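Local coordinates for peptidoglycan D,D-transpeptidase FtsI (PDB 6HZI), which probably cross-links peptidoglycan strands as a penicillin-binding D,D-transpeptidase, forming the peptide bridges of the bacterial cell wall, at residues A35-D40 with M204-F209. Residues are numbered along the deposited sequence; the frame is centred on the assembly and turned at random.
Sequences AAMVID and MPVTIF
Val-206 meets the end of Ile-39 with both of its methyls: CD1 of Ile-39 lies 3.8 Å from Val-206 CG1 and 3.9 Å from Val-206 CG2, so the isoleucine tip sits against the fork of the valine. The two side chains meet at about a right angle. Ile-39 presents this methyl because its CG1 lies beside the backbone N and the chain then runs on extended (chi2 -173°), giving the branch its full length. The CA atoms of Ile-39 and Val-206 are 7.5 Å apart, a separation that the long branched isoleucine helps to span; the compact valine, branched at CB, meets it from the loop with two methyls at once. Met-37 adds a looser touch, its CE 4.5 Å from Val-206 CG1, after a flexible thioether that bends toward the loop at its last torsion (chi3 -73°).

Strand 33-40 belongs to the antiparallel sheet of the transpeptidase domain, which has the fold shared by penicillin-binding proteins and serine beta-lactamases. On this face Met-37 and Ile-39 also pack on helix 187-198, while Ala-36 and Val-38 pack on helix 12-28 on the other. Val-206, in the loop after helix 187-198, also touches Phe-188 of that helix and Val-46 of the adjacent strand.

Beyond Val-206 the loop turns toward solvent and takes no part in this packing. Thr-207, partly exposed, accepts the backbone N-H of Phe-209 at OG1 (3.3 Å, N-H...O angle 156°), an ST turn suited to a short hydroxyl, and Phe-209 itself is exposed, though it and Ile-208 touch Leu-8.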
# COMPACT_ATOMS: atom_id res chain seq x y z
N ALA A 35 1.24 2.92 13.22
CA ALA A 35 2.28 1.95 12.85
C ALA A 35 2.98 2.47 11.60
O ALA A 35 2.34 3.21 10.80
CB ALA A 35 1.65 0.60 12.65
N ALA A 36 4.27 2.18 11.49
CA ALA A 36 5.05 2.53 10.30
C ALA A 36 6.28 1.62 10.17
O ALA A 36 6.74 1.09 11.20
CB ALA A 36 5.39 4.00 10.37
N MET A 37 6.76 1.43 8.94
CA MET A 37 7.94 0.59 8.67
C MET A 37 8.56 0.95 7.32
O MET A 37 7.84 1.47 6.45
CB MET A 37 7.55 -0.90 8.72
CG MET A 37 6.75 -1.41 7.54
SD MET A 37 6.26 -3.13 7.70
CE MET A 37 7.83 -3.96 7.42
N VAL A 38 9.85 0.66 7.18
CA VAL A 38 10.67 0.91 5.97
C VAL A 38 11.33 -0.39 5.62
O VAL A 38 11.90 -1.01 6.53
CB VAL A 38 11.71 2.02 6.20
CG1 VAL A 38 12.43 2.37 4.91
CG2 VAL A 38 11.03 3.28 6.77
N ILE A 39 11.22 -0.75 4.34
CA ILE A 39 11.84 -1.94 3.70
C ILE A 39 12.82 -1.47 2.64
O ILE A 39 12.46 -0.59 1.80
CB ILE A 39 10.75 -2.80 3.06
CG1 ILE A 39 9.68 -3.15 4.10
CG2 ILE A 39 11.40 -4.01 2.43
CD1 ILE A 39 8.62 -4.15 3.63
N ASP A 40 14.03 -2.03 2.66
CA ASP A 40 15.02 -1.83 1.59
C ASP A 40 14.57 -2.69 0.41
O ASP A 40 14.40 -3.90 0.59
CB ASP A 40 16.42 -2.24 2.03
CG ASP A 40 17.44 -2.17 0.92
OD1 ASP A 40 17.81 -1.06 0.57
OD2 ASP A 40 17.84 -3.23 0.41
N MET A 204 10.01 -9.96 -2.51
CA MET A 204 11.20 -10.17 -1.67
C MET A 204 10.74 -10.71 -0.33
O MET A 204 9.63 -10.40 0.15
CB MET A 204 11.95 -8.85 -1.52
CG MET A 204 12.49 -8.38 -2.87
SD MET A 204 13.58 -9.68 -3.55
CE MET A 204 15.10 -9.30 -2.68
N PRO A 205 11.53 -11.66 0.22
CA PRO A 205 11.37 -12.10 1.60
C PRO A 205 11.66 -10.88 2.49
O PRO A 205 12.67 -10.21 2.30
CB PRO A 205 12.42 -13.20 1.81
CG PRO A 205 12.94 -13.51 0.42
CD PRO A 205 12.70 -12.28 -0.43
N VAL A 206 10.75 -10.57 3.40
CA VAL A 206 10.94 -9.38 4.26
C VAL A 206 11.34 -9.88 5.63
O VAL A 206 10.55 -10.54 6.27
CB VAL A 206 9.70 -8.47 4.31
CG1 VAL A 206 9.90 -7.34 5.30
CG2 VAL A 206 9.39 -7.93 2.92
N THR A 207 12.51 -9.45 6.06
CA THR A 207 13.30 -10.09 7.13
C THR A 207 13.81 -8.96 8.02
O THR A 207 14.13 -7.89 7.43
CB THR A 207 14.41 -10.93 6.46
OG1 THR A 207 15.18 -11.55 7.47
CG2 THR A 207 15.34 -10.13 5.54
N ILE A 208 13.91 -9.21 9.33
CA ILE A 208 14.59 -8.34 10.32
C ILE A 208 16.08 -8.70 10.44
O ILE A 208 16.72 -8.11 11.29
CB ILE A 208 13.84 -8.48 11.65
CG1 ILE A 208 12.45 -7.89 11.48
CG2 ILE A 208 14.54 -7.79 12.79
CD1 ILE A 208 11.56 -8.23 12.59
N PHE A 209 16.63 -9.52 9.56
CA PHE A 209 18.07 -9.91 9.57
C PHE A 209 18.73 -9.47 8.27
O PHE A 209 18.06 -9.47 7.23
CB PHE A 209 18.23 -11.42 9.74
CG PHE A 209 17.93 -11.91 11.13
CD1 PHE A 209 16.64 -12.23 11.50
CD2 PHE A 209 18.92 -12.02 12.08
CE1 PHE A 209 16.35 -12.63 12.80
CE2 PHE A 209 18.65 -12.48 13.35
CZ PHE A 209 17.36 -12.78 13.71